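Local atomic coordinates of endo-beta-1,4-glucanase (Ampullaria crossean, PDB entry 5XBU), a protein that probably hydrolyses internal beta-1,4-glucosidic bonds of cellulose, as expected of a glycoside hydrolase family 45 endoglucanase. Residues K76-G88 with A97-T109. Residues are numbered along the deposited sequence; the frame is centred on the assembly and turned at random.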
ATOM      1  N   LYS A  76      -0.707 -13.604   1.826  0.63 10.33           N
ATOM      2  CA  LYS A  76      -0.128 -14.115   0.598  0.63 11.15           C
ATOM      3  C   LYS A  76       0.824 -13.128  -0.047  0.63 10.33           C
ATOM      4  O   LYS A  76       1.832 -13.535  -0.623  0.63 10.93           O
ATOM      5  CB  LYS A  76      -1.229 -14.502  -0.389  0.63 13.32           C
ATOM      6  CG  LYS A  76      -2.130 -15.631   0.064  0.63 15.70           C
ATOM      7  CD  LYS A  76      -1.455 -16.952   0.009  0.63 18.19           C
ATOM      8  CE  LYS A  76      -2.475 -17.980   0.372  0.63 19.84           C
ATOM      9  NZ  LYS A  76      -3.724 -17.708  -0.366  0.63 20.70           N
ATOM     10  N   ASN A  77       0.504 -11.826  -0.002  1.00  9.66           N
ATOM     11  CA  ASN A  77       1.302 -10.832  -0.697  1.00  9.62           C
ATOM     12  C   ASN A  77       2.338 -10.135   0.173  1.00  9.69           C
ATOM     13  O   ASN A  77       2.962  -9.166  -0.271  1.00  9.78           O
ATOM     14  CB  ASN A  77       0.413  -9.871  -1.476  1.00  9.91           C
ATOM     15  CG  ASN A  77      -0.146 -10.534  -2.733  1.00 10.44           C
ATOM     16  OD1 ASN A  77       0.539 -11.340  -3.384  1.00 11.31           O
ATOM     17  ND2 ASN A  77      -1.391 -10.204  -3.072  1.00 10.84           N
ATOM     18  N   CYS A  78       2.631 -10.685   1.356  1.00  9.78           N
ATOM     19  CA  CYS A  78       3.800 -10.228   2.103  1.00  9.92           C
ATOM     20  C   CYS A  78       5.035 -10.345   1.232  1.00  9.75           C
ATOM     21  O   CYS A  78       5.254 -11.358   0.564  1.00 10.34           O
ATOM     22  CB  CYS A  78       3.997 -11.066   3.366  1.00 10.31           C
ATOM     23  SG  CYS A  78       2.975 -10.638   4.753  1.00  9.94           S
ATOM     24  N   GLY A  79       5.875  -9.302   1.277  1.00  9.81           N
ATOM     25  CA  GLY A  79       7.111  -9.305   0.549  1.00 10.52           C
ATOM     26  C   GLY A  79       7.009  -8.971  -0.915  1.00 11.28           C
ATOM     27  O   GLY A  79       8.049  -8.857  -1.583  1.00 12.63           O
ATOM     28  N   LYS A  80       5.805  -8.768  -1.444  1.00 10.57           N
ATOM     29  CA  LYS A  80       5.678  -8.255  -2.810  1.00 10.39           C
ATOM     30  C   LYS A  80       6.066  -6.793  -2.832  1.00  9.19           C
ATOM     31  O   LYS A  80       5.956  -6.096  -1.835  1.00  9.85           O
ATOM     32  CB  LYS A  80       4.225  -8.361  -3.319  1.00 12.61           C
ATOM     33  CG  LYS A  80       3.693  -9.767  -3.478  1.00 15.80           C
ATOM     34  CD  LYS A  80       4.366 -10.437  -4.664  1.00 19.00           C
ATOM     35  CE  LYS A  80       3.645 -11.718  -5.060  1.00 21.31           C
ATOM     36  NZ  LYS A  80       2.267 -11.486  -5.657  1.00 22.57           N
ATOM     37  N   CYS A  81       6.506  -6.331  -3.992  1.00  9.10           N
ATOM     38  CA  CYS A  81       6.757  -4.917  -4.204  1.00  9.33           C
ATOM     39  C   CYS A  81       5.790  -4.359  -5.240  1.00  9.51           C
ATOM     40  O   CYS A  81       5.386  -5.036  -6.196  1.00 10.37           O
ATOM     41  CB  CYS A  81       8.199  -4.667  -4.649  1.00 10.10           C
ATOM     42  SG  CYS A  81       9.354  -4.870  -3.257  1.00 10.59           S
ATOM     43  N   VAL A  82       5.417  -3.104  -5.025  1.00  9.08           N
ATOM     44  CA  VAL A  82       4.516  -2.383  -5.903  1.00  9.15           C
ATOM     45  C   VAL A  82       5.173  -1.057  -6.291  1.00  9.23           C
ATOM     46  O   VAL A  82       5.733  -0.357  -5.440  1.00 10.32           O
ATOM     47  CB  VAL A  82       3.120  -2.160  -5.278  1.00  9.17           C
ATOM     48  CG1 VAL A  82       2.395  -3.498  -5.112  1.00  9.55           C
ATOM     49  CG2 VAL A  82       3.147  -1.380  -4.002  1.00  9.77           C
ATOM     50  N   ARG A  83       5.103  -0.723  -7.574  0.51  9.16           N
ATOM     51  CA  ARG A  83       5.524   0.588  -8.045  0.51  9.46           C
ATOM     52  C   ARG A  83       4.288   1.461  -8.090  0.51  8.91           C
ATOM     53  O   ARG A  83       3.275   1.079  -8.692  0.51  8.95           O
ATOM     54  CB  ARG A  83       6.150   0.508  -9.432  0.51 10.62           C
ATOM     55  CG  ARG A  83       6.530   1.891  -9.962  0.51 12.03           C
ATOM     56  CD  ARG A  83       7.251   1.870 -11.284  0.51 13.72           C
ATOM     57  NE  ARG A  83       8.552   1.213 -11.181  0.51 15.81           N
ATOM     58  CZ  ARG A  83       8.860   0.083 -11.797  0.51 17.20           C
ATOM     59  NH1 ARG A  83       7.960  -0.516 -12.565  0.51 17.82           N
ATOM     60  NH2 ARG A  83      10.071  -0.438 -11.656  0.51 17.90           N
ATOM     61  N   LEU A  84       4.367   2.608  -7.425  1.00  8.70           N
ATOM     62  CA  LEU A  84       3.286   3.567  -7.343  1.00  8.65           C
ATOM     63  C   LEU A  84       3.701   4.841  -8.070  1.00  9.14           C
ATOM     64  O   LEU A  84       4.738   5.432  -7.745  1.00  9.49           O
ATOM     65  CB  LEU A  84       2.924   3.872  -5.902  1.00  8.68           C
ATOM     66  CG  LEU A  84       2.630   2.645  -5.026  1.00  8.82           C
ATOM     67  CD1 LEU A  84       2.137   3.087  -3.669  1.00  9.35           C
ATOM     68  CD2 LEU A  84       1.597   1.734  -5.688  1.00  9.15           C
ATOM     69  N   THR A  85       2.919   5.245  -9.067  1.00  9.18           N
ATOM     70  CA  THR A  85       3.219   6.420  -9.876  1.00  9.68           C
ATOM     71  C   THR A  85       2.119   7.446  -9.703  1.00  9.57           C
ATOM     72  O   THR A  85       0.973   7.176 -10.088  1.00  9.45           O
ATOM     73  CB  THR A  85       3.348   6.060 -11.351  1.00 10.76           C
ATOM     74  OG1 THR A  85       4.305   5.023 -11.536  1.00 11.01           O
ATOM     75  CG2 THR A  85       3.784   7.259 -12.175  1.00 12.11           C
ATOM     76  N   PRO A  86       2.399   8.618  -9.136  1.00  9.74           N
ATOM     77  CA  PRO A  86       1.343   9.625  -9.008  1.00 10.06           C
ATOM     78  C   PRO A  86       0.751   9.998 -10.361  1.00  9.75           C
ATOM     79  O   PRO A  86       1.469  10.145 -11.353  1.00 10.53           O
ATOM     80  CB  PRO A  86       2.052  10.834  -8.381  1.00 10.75           C
ATOM     81  CG  PRO A  86       3.217  10.190  -7.627  1.00 10.97           C
ATOM     82  CD  PRO A  86       3.670   9.077  -8.527  1.00 10.37           C
ATOM     83  N   THR A  87      -0.566  10.235 -10.365  1.00 10.02           N
ATOM     84  CA  THR A  87      -1.254  10.767 -11.540  1.00 10.47           C
ATOM     85  C   THR A  87      -1.336  12.296 -11.520  1.00 10.90           C
ATOM     86  O   THR A  87      -1.661  12.896 -12.548  1.00 11.94           O
ATOM     87  CB  THR A  87      -2.691  10.232 -11.565  1.00 10.43           C
ATOM     88  OG1 THR A  87      -3.308  10.701 -10.363  1.00 10.52           O
ATOM     89  CG2 THR A  87      -2.735   8.722 -11.687  1.00 10.88           C
ATOM     90  N   GLY A  88      -1.125  12.916 -10.371  1.00 10.92           N
ATOM     91  CA  GLY A  88      -1.500  14.296 -10.131  1.00 11.88           C
ATOM     92  C   GLY A  88      -2.807  14.462  -9.398  1.00 12.16           C
ATOM     93  O   GLY A  88      -3.152  15.573  -8.992  1.00 14.34           O
ATOM     94  N   ALA A  97      -2.059  17.578  -4.641  1.00 13.40           N
ATOM     95  CA  ALA A  97      -1.291  17.222  -5.824  1.00 13.78           C
ATOM     96  C   ALA A  97       0.195  17.272  -5.491  1.00 13.35           C
ATOM     97  O   ALA A  97       0.677  18.295  -4.986  1.00 13.95           O
ATOM     98  CB  ALA A  97      -1.605  18.190  -6.976  1.00 14.41           C
ATOM     99  N   PRO A  98       0.962  16.234  -5.789  1.00 13.26           N
ATOM    100  CA  PRO A  98       2.355  16.211  -5.352  1.00 13.53           C
ATOM    101  C   PRO A  98       3.232  17.068  -6.248  1.00 13.47           C
ATOM    102  O   PRO A  98       2.837  17.434  -7.370  1.00 13.33           O
ATOM    103  CB  PRO A  98       2.729  14.729  -5.454  1.00 14.40           C
ATOM    104  CG  PRO A  98       1.841  14.230  -6.545  1.00 14.57           C
ATOM    105  CD  PRO A  98       0.541  14.933  -6.352  1.00 13.98           C
ATOM    106  N   PRO A  99       4.446  17.397  -5.789  1.00 14.17           N
ATOM    107  CA  PRO A  99       5.332  18.270  -6.584  1.00 14.18           C
ATOM    108  C   PRO A  99       5.877  17.630  -7.846  1.00 13.47           C
ATOM    109  O   PRO A  99       6.221  18.353  -8.791  1.00 13.92           O
ATOM    110  CB  PRO A  99       6.469  18.587  -5.600  1.00 15.54           C
ATOM    111  CG  PRO A  99       6.460  17.403  -4.650  1.00 16.44           C
ATOM    112  CD  PRO A  99       5.003  17.140  -4.444  1.00 15.51           C
ATOM    113  N   ASN A 100       5.967  16.305  -7.897  1.00 13.11           N
ATOM    114  CA  ASN A 100       6.418  15.601  -9.084  1.00 12.78           C
ATOM    115  C   ASN A 100       5.727  14.251  -9.111  1.00 11.90           C
ATOM    116  O   ASN A 100       5.039  13.864  -8.160  1.00 12.76           O
ATOM    117  CB  ASN A 100       7.933  15.485  -9.156  1.00 14.21           C
ATOM    118  CG  ASN A 100       8.478  14.588  -8.065  1.00 16.06           C
ATOM    119  OD1 ASN A 100       8.129  13.415  -7.987  1.00 15.43           O
ATOM    120  ND2 ASN A 100       9.281  15.140  -7.194  1.00 17.93           N
ATOM    121  N   HIS A 101       5.883  13.569 -10.240  1.00 11.61           N
ATOM    122  CA  HIS A 101       5.284  12.248 -10.439  1.00 11.63           C
ATOM    123  C   HIS A 101       6.330  11.150 -10.517  1.00 11.42           C
ATOM    124  O   HIS A 101       6.107  10.121 -11.153  1.00 11.63           O
ATOM    125  CB  HIS A 101       4.375  12.224 -11.663  1.00 11.87           C
ATOM    126  CG  HIS A 101       3.273  13.223 -11.607  1.00 12.26           C
ATOM    127  ND1 HIS A 101       2.466  13.491 -12.687  1.00 12.29           N
ATOM    128  CD2 HIS A 101       2.843  14.021 -10.599  1.00 12.46           C
ATOM    129  CE1 HIS A 101       1.590  14.416 -12.342  1.00 12.58           C
ATOM    130  NE2 HIS A 101       1.798  14.765 -11.086  1.00 12.88           N
ATOM    131  N   ASN A 102       7.463  11.324  -9.870  1.00 11.52           N
ATOM    132  CA  ASN A 102       8.449  10.258  -9.856  1.00 11.74           C
ATOM    133  C   ASN A 102       7.823   9.005  -9.238  1.00 11.00           C
ATOM    134  O   ASN A 102       7.195   9.089  -8.174  1.00 11.51           O
ATOM    135  CB  ASN A 102       9.643  10.628  -8.962  1.00 12.77           C
ATOM    136  CG  ASN A 102      10.454  11.796  -9.453  1.00 14.23           C
ATOM    137  OD1 ASN A 102      10.420  12.178 -10.618  1.00 14.48           O
ATOM    138  ND2 ASN A 102      11.197  12.387  -8.533  1.00 16.11           N
ATOM    139  N   PRO A 103       8.000   7.838  -9.849  0.60 11.07           N
ATOM    140  CA  PRO A 103       7.481   6.607  -9.256  0.60 10.77           C
ATOM    141  C   PRO A 103       8.311   6.215  -8.046  0.60 10.52           C
ATOM    142  O   PRO A 103       9.474   6.592  -7.899  0.60 10.60           O
ATOM    143  CB  PRO A 103       7.637   5.584 -10.377  0.60 11.54           C
ATOM    144  CG  PRO A 103       8.740   6.093 -11.233  0.60 12.10           C
ATOM    145  CD  PRO A 103       8.723   7.595 -11.109  0.60 11.60           C
ATOM    146  N   VAL A 104       7.681   5.461  -7.158  1.00 10.17           N
ATOM    147  CA  VAL A 104       8.371   4.922  -5.992  1.00 10.15           C
ATOM    148  C   VAL A 104       7.899   3.487  -5.785  1.00  9.52           C
ATOM    149  O   VAL A 104       6.706   3.198  -5.875  1.00  9.67           O
ATOM    150  CB  VAL A 104       8.120   5.779  -4.730  1.00 11.26           C
ATOM    151  CG1 VAL A 104       8.882   5.237  -3.555  1.00 11.99           C
ATOM    152  CG2 VAL A 104       8.502   7.262  -4.955  1.00 12.61           C
ATOM    153  N   VAL A 105       8.844   2.607  -5.508  1.00  9.79           N
ATOM    154  CA  VAL A 105       8.587   1.198  -5.221  1.00  9.86           C
ATOM    155  C   VAL A 105       8.509   0.995  -3.714  1.00  9.76           C
ATOM    156  O   VAL A 105       9.410   1.403  -2.969  1.00 10.98           O
ATOM    157  CB  VAL A 105       9.657   0.297  -5.858  1.00 11.02           C
ATOM    158  CG1 VAL A 105       9.461  -1.179  -5.461  1.00 12.28           C
ATOM    159  CG2 VAL A 105       9.691   0.439  -7.377  1.00 12.13           C
ATOM    160  N   PHE A 106       7.446   0.324  -3.269  1.00  9.39           N
ATOM    161  CA  PHE A 106       7.230   0.007  -1.866  1.00  9.56           C
ATOM    162  C   PHE A 106       7.124  -1.504  -1.707  1.00  9.01           C
ATOM    163  O   PHE A 106       6.524  -2.188  -2.544  1.00  9.97           O
ATOM    164  CB  PHE A 106       5.939   0.621  -1.334  1.00  9.49           C
ATOM    165  CG  PHE A 106       5.935   2.131  -1.356  1.00  9.48           C
ATOM    166  CD1 PHE A 106       5.627   2.803  -2.523  1.00  9.95           C
ATOM    167  CD2 PHE A 106       6.250   2.865  -0.223  1.00  9.88           C
ATOM    168  CE1 PHE A 106       5.640   4.194  -2.566  1.00 10.80           C
ATOM    169  CE2 PHE A 106       6.272   4.256  -0.249  1.00 10.77           C
ATOM    170  CZ  PHE A 106       5.968   4.908  -1.436  1.00 11.00           C
ATOM    171  N   MET A 107       7.627  -2.025  -0.598  1.00  8.81           N
ATOM    172  CA  MET A 107       7.471  -3.439  -0.267  1.00  8.46           C
ATOM    173  C   MET A 107       6.364  -3.641   0.753  1.00  8.15           C
ATOM    174  O   MET A 107       6.260  -2.906   1.740  1.00  8.49           O
ATOM    175  CB  MET A 107       8.795  -4.011   0.254  1.00  8.84           C
ATOM    176  CG  MET A 107       8.725  -5.531   0.471  1.00  9.06           C
ATOM    177  SD  MET A 107      10.347  -6.278   0.685  1.00  9.80           S
ATOM    178  CE  MET A 107      10.783  -5.658   2.323  1.00 10.61           C
ATOM    179  N   VAL A 108       5.538  -4.665   0.516  1.00  8.17           N
ATOM    180  CA  VAL A 108       4.477  -5.037   1.440  1.00  8.31           C
ATOM    181  C   VAL A 108       5.078  -5.695   2.674  1.00  8.50           C
ATOM    182  O   VAL A 108       5.662  -6.778   2.591  1.00  9.05           O
ATOM    183  CB  VAL A 108       3.496  -6.006   0.763  1.00  8.72           C
ATOM    184  CG1 VAL A 108       2.454  -6.455   1.744  1.00  8.98           C
ATOM    185  CG2 VAL A 108       2.897  -5.364  -0.500  1.00  8.98           C
ATOM    186  N   THR A 109       4.901  -5.048   3.831  1.00  8.44           N
ATOM    187  CA  THR A 109       5.388  -5.595   5.097  1.00  8.74           C
ATOM    188  C   THR A 109       4.323  -5.615   6.174  1.00  8.84           C
ATOM    189  O   THR A 109       4.597  -6.100   7.279  1.00 10.14           O
ATOM    190  CB  THR A 109       6.617  -4.847   5.612  1.00  9.53           C
ATOM    191  OG1 THR A 109       6.197  -3.532   5.956  1.00 10.06           O
ATOM    192  CG2 THR A 109       7.738  -4.827   4.617  1.00 10.04           C
TER
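Leu84 and Phe106 meet on the buried face of an antiparallel strand pair, 81-86 with 104-108. Their side chains cross at about a right angle. Leu84 CD1 reaches Phe106 CD1 at 3.7 Å. In Phe106, CG lies anti to the carbonyl carbon (chi1 -63°), which sets the ring beside Leu84. Val82 and Val104 share this face. Trp162 of strand 160-165 packs on Val82 and Leu84, and the Phe106 ring also meets that of His56.

The other face carries Cys81, Met107, Arg83 and Val105. Cys81 SG lies 3.7 Å from Met107 CB and also forms the disulfide to Cys167. Val105 spreads its two methyls: CG1 touches Cys81 CB at 3.8 Å, and CG2 lies obliquely by the Arg83 guanidinium. Arg83 starts extended, with CG anti to the backbone N (chi1 177°), and runs alongside Pro103. Its CD is 3.8 Å from Pro103 CB, and its NH1 end makes a salt bridge to Glu163.

Val82 and Leu84 each exchange two backbone hydrogen bonds, with Phe106 and Val104 respectively. Just before the strand, a type II turn from Asn77 to Lys80 extends the pairing. Val108 N gives an almost straight hydrogen bond to Lys80 O (2.8 Å), and Gly79 N donates one to Val108 O. Val108 CB and CG1 press on Asn77 O within the turn.

At the opposite end, one face of the His101 ring lies over the backbone of Pro86 to Gly88. His101 NE2 is 3.5 Å from Gly88 CA. Pro86 CB meets Pro98 CG at 3.9 Å.

The pair belongs to a mixed sheet, consistent with the double-psi beta-barrel fold of GH45 enzymes. Main-chain bonds fix its register, and apolar side chains meet on both faces. Through Cys81 and Arg83, one face is also tied to Cys167 and Glu163.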